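Local coordinates for dihydroorotase (Campylobacter jejuni subsp. jejuni, PDB 3PNU), which probably catalyses the reversible cyclisation of carbamoyl aspartate to dihydroorotate in pyrimidine biosynthesis, using two zinc ions in each subunit, at residues Asn149-His155 with Leu183-His189; Leu205-Leu211 with Lys255-Asp261. All blocks are in the same frame, centred on the assembly; numbering follows the deposited sequence.

Interaction 1 (Asn149-His155 with Leu183-His189); sequences NIPLLVH and LKIVMEH. With ZN (zinc ion), chain C.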
loop_
_atom_site.group_PDB
_atom_site.type_symbol
_atom_site.label_atom_id
_atom_site.label_comp_id
_atom_site.label_asym_id
_atom_site.label_seq_id
_atom_site.Cartn_x
_atom_site.Cartn_y
_atom_site.Cartn_z
ATOM N N ASN A 149 30.887 -21.912 11.432
ATOM C CA ASN A 149 30.197 -20.991 12.316
ATOM C C ASN A 149 29.895 -19.638 11.647
ATOM O O ASN A 149 29.955 -18.595 12.287
ATOM C CB ASN A 149 31.033 -20.811 13.596
ATOM C CG ASN A 149 30.272 -20.121 14.710
ATOM O OD1 ASN A 149 29.059 -20.287 14.852
ATOM N ND2 ASN A 149 30.988 -19.360 15.526
ATOM N N ILE A 150 29.593 -19.660 10.348
ATOM C CA ILE A 150 29.209 -18.443 9.620
ATOM C C ILE A 150 27.677 -18.431 9.624
ATOM O O ILE A 150 27.055 -19.454 9.373
ATOM C CB ILE A 150 29.689 -18.444 8.167
ATOM C CG1 ILE A 150 31.181 -18.749 8.090
ATOM C CG2 ILE A 150 29.372 -17.087 7.480
ATOM C CD1 ILE A 150 31.713 -18.820 6.663
ATOM N N PRO A 151 27.064 -17.285 9.944
ATOM C CA PRO A 151 25.598 -17.191 9.991
ATOM C C PRO A 151 24.947 -16.824 8.661
ATOM O O PRO A 151 25.555 -16.116 7.870
ATOM C CB PRO A 151 25.371 -16.053 10.981
ATOM C CG PRO A 151 26.583 -15.167 10.801
ATOM C CD PRO A 151 27.720 -16.090 10.510
ATOM N N LEU A 152 23.723 -17.306 8.435
ATOM C CA LEU A 152 22.946 -17.003 7.228
ATOM C C LEU A 152 21.893 -15.958 7.617
ATOM O O LEU A 152 21.034 -16.219 8.483
ATOM C CB LEU A 152 22.265 -18.260 6.668
ATOM C CG LEU A 152 21.468 -18.119 5.347
ATOM C CD1 LEU A 152 22.376 -17.894 4.132
ATOM C CD2 LEU A 152 20.591 -19.312 5.098
ATOM N N LEU A 153 22.013 -14.771 7.014
ATOM C CA LEU A 153 21.111 -13.665 7.218
ATOM C C LEU A 153 20.177 -13.742 6.010
ATOM O O LEU A 153 20.643 -13.865 4.875
ATOM C CB LEU A 153 21.887 -12.331 7.218
ATOM C CG LEU A 153 23.238 -12.328 7.958
ATOM C CD1 LEU A 153 23.875 -10.933 7.887
ATOM C CD2 LEU A 153 23.130 -12.826 9.423
ATOM N N VAL A 154 18.871 -13.661 6.225
ATOM C CA VAL A 154 17.935 -13.840 5.125
ATOM C C VAL A 154 16.873 -12.778 5.038
ATOM O O VAL A 154 16.339 -12.358 6.041
ATOM C CB VAL A 154 17.210 -15.204 5.349
ATOM C CG1 VAL A 154 16.156 -15.497 4.279
ATOM C CG2 VAL A 154 18.251 -16.330 5.434
ATOM N N HIS A 155 16.583 -12.319 3.824
ATOM C CA HIS A 155 15.467 -11.401 3.594
ATOM C C HIS A 155 14.321 -12.381 3.315
ATOM O O HIS A 155 14.202 -12.913 2.213
ATOM C CB HIS A 155 15.738 -10.491 2.398
ATOM C CG HIS A 155 14.604 -9.561 2.087
ATOM N ND1 HIS A 155 14.693 -8.195 2.234
ATOM C CD2 HIS A 155 13.334 -9.812 1.692
ATOM C CE1 HIS A 155 13.540 -7.638 1.909
ATOM N NE2 HIS A 155 12.695 -8.599 1.582
ATOM N N LEU A 183 23.252 -24.472 11.980
ATOM C CA LEU A 183 23.443 -23.205 11.279
ATOM C C LEU A 183 22.664 -22.090 11.996
ATOM O O LEU A 183 21.521 -22.290 12.396
ATOM C CB LEU A 183 22.917 -23.331 9.857
ATOM C CG LEU A 183 23.042 -22.151 8.886
ATOM C CD1 LEU A 183 24.509 -21.772 8.589
ATOM C CD2 LEU A 183 22.348 -22.486 7.597
ATOM N N LYS A 184 23.276 -20.931 12.182
ATOM C CA LYS A 184 22.549 -19.808 12.733
ATOM C C LYS A 184 21.844 -19.161 11.562
ATOM O O LYS A 184 22.476 -18.797 10.561
ATOM C CB LYS A 184 23.460 -18.801 13.429
ATOM C CG LYS A 184 23.951 -19.283 14.759
ATOM C CD LYS A 184 24.890 -18.265 15.395
ATOM C CE LYS A 184 25.515 -18.849 16.629
ATOM N NZ LYS A 184 26.749 -18.122 16.966
ATOM N N ILE A 185 20.531 -19.039 11.685
ATOM C CA ILE A 185 19.717 -18.468 10.644
ATOM C C ILE A 185 19.025 -17.250 11.222
ATOM O O ILE A 185 18.197 -17.369 12.133
ATOM C CB ILE A 185 18.675 -19.481 10.133
ATOM C CG1 ILE A 185 19.365 -20.764 9.641
ATOM C CG2 ILE A 185 17.846 -18.873 9.038
ATOM C CD1 ILE A 185 18.415 -21.893 9.206
ATOM N N VAL A 186 19.371 -16.080 10.703
ATOM C CA VAL A 186 18.778 -14.843 11.194
ATOM C C VAL A 186 17.701 -14.353 10.237
ATOM O O VAL A 186 17.975 -14.030 9.084
ATOM C CB VAL A 186 19.837 -13.736 11.414
ATOM C CG1 VAL A 186 19.200 -12.497 12.067
ATOM C CG2 VAL A 186 20.954 -14.270 12.283
ATOM N N MET A 187 16.466 -14.348 10.734
ATOM C CA MET A 187 15.322 -13.857 9.991
ATOM C C MET A 187 15.391 -12.326 10.072
ATOM O O MET A 187 15.007 -11.737 11.081
ATOM C CB MET A 187 14.025 -14.374 10.634
ATOM C CG MET A 187 13.938 -15.906 10.720
ATOM S SD MET A 187 12.359 -16.551 11.313
ATOM C CE MET A 187 12.279 -15.828 12.941
ATOM N N GLU A 188 15.911 -11.680 9.032
ATOM C CA GLU A 188 16.035 -10.214 9.040
ATOM C C GLU A 188 14.724 -9.488 9.011
ATOM O O GLU A 188 13.717 -10.011 8.521
ATOM C CB GLU A 188 16.885 -9.737 7.868
ATOM C CG GLU A 188 18.331 -10.194 7.960
ATOM C CD GLU A 188 19.063 -9.615 9.179
ATOM O OE1 GLU A 188 18.659 -8.537 9.719
ATOM O OE2 GLU A 188 20.055 -10.247 9.580
ATOM N N HIS A 189 14.752 -8.253 9.522
ATOM C CA HIS A 189 13.572 -7.382 9.624
ATOM C C HIS A 189 12.229 -8.112 9.641
ATOM O O HIS A 189 11.447 -8.023 8.701
ATOM C CB HIS A 189 13.568 -6.327 8.533
ATOM C CG HIS A 189 13.898 -6.848 7.172
ATOM N ND1 HIS A 189 13.200 -7.872 6.577
ATOM C CD2 HIS A 189 14.826 -6.447 6.269
ATOM C CE1 HIS A 189 13.712 -8.109 5.379
ATOM N NE2 HIS A 189 14.687 -7.246 5.163
HETATM ZN ZN ZN C . 15.790 -6.946 3.470
HETATM O O HOH W 1 25.943 -20.462 11.506
HETATM O O HOH W 2 15.583 -4.945 3.683
#

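Interaction 2 (Leu205-Leu211 with Lys255-Asp261); sequences LYATITL and KVMFGSD. With ZN (zinc ion), chain D.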
loop_
_atom_site.group_PDB
_atom_site.type_symbol
_atom_site.label_atom_id
_atom_site.label_comp_id
_atom_site.label_asym_id
_atom_site.label_seq_id
_atom_site.Cartn_x
_atom_site.Cartn_y
_atom_site.Cartn_z
ATOM N N LEU A 205 17.092 -20.369 15.163
ATOM C CA LEU A 205 16.456 -19.209 14.554
ATOM C C LEU A 205 16.638 -17.980 15.430
ATOM O O LEU A 205 16.456 -18.044 16.647
ATOM C CB LEU A 205 14.970 -19.435 14.292
ATOM C CG LEU A 205 14.607 -20.311 13.106
ATOM C CD1 LEU A 205 13.074 -20.417 13.047
ATOM C CD2 LEU A 205 15.171 -19.735 11.815
ATOM N N TYR A 206 17.002 -16.871 14.783
ATOM C CA TYR A 206 17.199 -15.600 15.437
ATOM C C TYR A 206 16.491 -14.567 14.580
ATOM O O TYR A 206 15.968 -14.905 13.523
ATOM C CB TYR A 206 18.698 -15.278 15.543
ATOM C CG TYR A 206 19.487 -16.289 16.366
ATOM C CD1 TYR A 206 19.623 -16.140 17.734
ATOM C CD2 TYR A 206 20.083 -17.386 15.772
ATOM C CE1 TYR A 206 20.315 -17.053 18.484
ATOM C CE2 TYR A 206 20.803 -18.302 16.524
ATOM C CZ TYR A 206 20.907 -18.128 17.873
ATOM O OH TYR A 206 21.604 -19.029 18.638
ATOM N N ALA A 207 16.475 -13.309 15.016
ATOM C CA ALA A 207 15.815 -12.272 14.231
ATOM C C ALA A 207 16.308 -10.865 14.523
ATOM O O ALA A 207 16.851 -10.585 15.596
ATOM C CB ALA A 207 14.297 -12.347 14.453
ATOM N N THR A 208 16.130 -9.979 13.550
ATOM C CA THR A 208 16.431 -8.581 13.742
ATOM C C THR A 208 15.105 -7.859 13.541
ATOM O O THR A 208 14.259 -8.330 12.783
ATOM C CB THR A 208 17.498 -8.032 12.788
ATOM O OG1 THR A 208 17.021 -8.027 11.437
ATOM C CG2 THR A 208 18.792 -8.833 12.878
ATOM N N ILE A 209 14.911 -6.750 14.248
ATOM C CA ILE A 209 13.712 -5.921 14.111
ATOM C C ILE A 209 14.110 -4.447 13.888
ATOM O O ILE A 209 15.072 -3.950 14.500
ATOM C CB ILE A 209 12.810 -5.992 15.336
ATOM C CG1 ILE A 209 12.353 -7.420 15.586
ATOM C CG2 ILE A 209 11.604 -5.118 15.112
ATOM C CD1 ILE A 209 11.517 -7.573 16.819
ATOM N N THR A 210 13.370 -3.765 13.010
ATOM C CA THR A 210 13.652 -2.378 12.669
ATOM C C THR A 210 12.975 -1.407 13.598
ATOM O O THR A 210 12.107 -1.755 14.413
ATOM C CB THR A 210 13.118 -2.005 11.261
ATOM O OG1 THR A 210 11.689 -1.978 11.297
ATOM C CG2 THR A 210 13.610 -2.971 10.216
ATOM N N LEU A 211 13.348 -0.153 13.449
ATOM C CA LEU A 211 12.726 0.855 14.244
ATOM C C LEU A 211 11.312 1.087 13.750
ATOM O O LEU A 211 10.368 1.025 14.527
ATOM C CB LEU A 211 13.535 2.138 14.179
ATOM C CG LEU A 211 12.908 3.342 14.883
ATOM C CD1 LEU A 211 12.475 2.969 16.267
ATOM C CD2 LEU A 211 13.895 4.516 14.868
ATOM N N LYS A 255 16.864 -13.699 21.560
ATOM C CA LYS A 255 17.189 -14.037 20.172
ATOM C C LYS A 255 16.822 -12.929 19.161
ATOM O O LYS A 255 16.961 -13.118 17.942
ATOM C CB LYS A 255 16.555 -15.369 19.778
ATOM C CG LYS A 255 16.935 -16.521 20.712
ATOM C CD LYS A 255 16.734 -17.900 20.073
ATOM C CE LYS A 255 15.327 -18.157 19.542
ATOM N NZ LYS A 255 15.274 -19.456 18.766
ATOM N N VAL A 256 16.351 -11.787 19.672
ATOM C CA VAL A 256 16.004 -10.655 18.840
ATOM C C VAL A 256 17.077 -9.578 19.006
ATOM O O VAL A 256 17.556 -9.345 20.111
ATOM C CB VAL A 256 14.621 -10.125 19.175
ATOM C CG1 VAL A 256 14.448 -8.719 18.642
ATOM C CG2 VAL A 256 13.556 -11.073 18.609
ATOM N N MET A 257 17.461 -8.951 17.900
ATOM C CA MET A 257 18.500 -7.929 17.886
ATOM C C MET A 257 18.000 -6.757 17.083
ATOM O O MET A 257 17.234 -6.928 16.152
ATOM C CB MET A 257 19.742 -8.470 17.186
ATOM C CG MET A 257 20.420 -9.639 17.879
ATOM S SD MET A 257 21.528 -10.552 16.780
ATOM C CE MET A 257 20.384 -11.560 15.850
ATOM N N PHE A 258 18.420 -5.550 17.426
ATOM C CA PHE A 258 17.993 -4.417 16.648
ATOM C C PHE A 258 18.766 -4.367 15.344
ATOM O O PHE A 258 19.982 -4.551 15.320
ATOM C CB PHE A 258 18.169 -3.114 17.399
ATOM C CG PHE A 258 17.992 -1.928 16.535
ATOM C CD1 PHE A 258 16.738 -1.523 16.164
ATOM C CD2 PHE A 258 19.086 -1.231 16.074
ATOM C CE1 PHE A 258 16.569 -0.419 15.338
ATOM C CE2 PHE A 258 18.926 -0.128 15.260
ATOM C CZ PHE A 258 17.661 0.264 14.886
ATOM N N GLY A 259 18.024 -4.156 14.264
ATOM C CA GLY A 259 18.553 -4.035 12.901
ATOM C C GLY A 259 17.652 -2.999 12.246
ATOM O O GLY A 259 16.464 -3.237 12.063
ATOM N N SER A 260 18.208 -1.851 11.892
ATOM C CA SER A 260 17.391 -0.755 11.382
ATOM C C SER A 260 16.879 -0.933 9.980
ATOM O O SER A 260 15.862 -0.407 9.627
ATOM C CB SER A 260 18.222 0.527 11.356
ATOM O OG SER A 260 19.242 0.425 10.348
ATOM N N ASP A 261 17.632 -1.657 9.181
ATOM C CA ASP A 261 17.363 -1.757 7.750
ATOM C C ASP A 261 17.298 -0.328 7.185
ATOM O O ASP A 261 16.523 -0.066 6.281
ATOM C CB ASP A 261 16.083 -2.539 7.434
ATOM C CG ASP A 261 15.938 -2.865 5.945
ATOM O OD1 ASP A 261 16.949 -3.133 5.237
ATOM O OD2 ASP A 261 14.785 -2.879 5.489
HETATM ZN ZN ZN D . 17.941 -4.645 4.075
HETATM O O HOH W 3 16.329 -5.340 10.440
HETATM O O HOH W 4 14.671 1.420 10.882
HETATM O O HOH W 2 15.583 -4.945 3.683
#

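Interaction 1 (Asn149-His155 with Leu183-His189)
H155 and H189, at the C-terminal ends of two neighbouring parallel strands, close on the same zinc ion. H155 binds it through ND1 at 2.1 Å and H189 through NE2 at 2.0 Å, while a water and the carboxylated K116 complete the site. The rings form an offset edge-to-face pair, with planes at 77°: CE1 of H189 lies over one face of H155, toward its rim. H189 reaches the metal with its CG lodged between the backbone N and the carbonyl carbon (chi1 45°). E157, hydrogen-bonded to H155 NE2, holds that ring's rotation together with the metal.

Behind the metal the strands are joined by four backbone hydrogen bonds, from L152 N to K184 O at the start to E188 N and V154 O at the end. The beta-branched V154, I185 and V186 suit extended backbone; with L152, L153 and M187 they fill both faces. L153 and V186 lie side by side on one face, CD2 to CG2 3.9 Å apart; L152, V154, I185 and M187 occupy the other. E188 folds at chi2 (-64°), which brings OE2 to 3.6 Å from L153 CB, while its OE1 accepts from ND1 of H34, a ligand of the other zinc, and probably bonds T208 OG1. At the N-terminal end a water donates to I150 O and accepts from K184 N, extending the connection beyond the strands.

This is a beta-alpha-beta unit of the TIM barrel. Helix 170-179 packs on V154, I185 and M187, helix 135-147 covers L152 and L183, and strand 205-209 continues the sheet beyond strand 185-187.

Interaction 2 (Leu205-Leu211 with Lys255-Asp261)
K255 crosses the side chain of Y206 at about a right angle and reaches back to the carbonyl of L205, an apolar stem with a charged tip. CB meets Y206 CD1 at 3.8 Å, and CG lies near both CD1 and CE1 of that ring. CD touches Y206 CE1 at 4.0 Å and already lies 3.4 Å from L205 O. The chain then bends at chi3 (-55°), bringing CE beside L205 O and letting NZ donate to that oxygen at 2.8 Å, in the carbonyl plane. NZ also bonds L199 O, so two backbone carbonyls grip the ammonium group.

From here the parallel strands are joined by alternating backbone bonds, ending with G259 N to I209 O. Small A207 pairs with V256 on the same face of the sheet, and V256 CG1 packs 3.6 Å from I209 CD1. G259 CA lies 4.1 Å from T208 CB, where a CB would clash, so glycine suits the place. A water donates to both G259 O and T208 OG1, the latter probably also bonded to E188. Beyond the strand, T210 CG2 touches D261 CB at 3.7 Å. With its CG anti to the backbone N (chi1 -169°), D261, probably the active-site residue, binds zinc through OD1 at 2.1 Å, in a site completed by H34, H36, the carboxylated K116 and a water.

Helix 299-314 packs against Y206, V256, M257 and F258, and helix 285-296 against L211, F258 and S260. Strand 185-187 borders 205-209 on its other edge, while F258 bonds through its backbone to M33 of strand 31-35, continuing the barrel.

How the interactions relate
Following the chain, segment 149-155 runs out through a loop and helix 170-179 and returns at 183-189, where interaction 1 closes. Helix 193-201 then leads to 205-211, and a longer excursion holding helices 218-223 and 239-250 ends at 255-261, closing interaction 2. The two loops are in series, neither nested nor crossed. Strands 185-187 and 205-209 are neighbours, joined in part by M187 N and Y206 O, so the pairs merge into one parallel four-stranded stretch of barrel wall. At its C-terminal mouth interaction 1 supplies two histidines to one zinc and interaction 2 an aspartate to the other, and one shared water bridges the two metals.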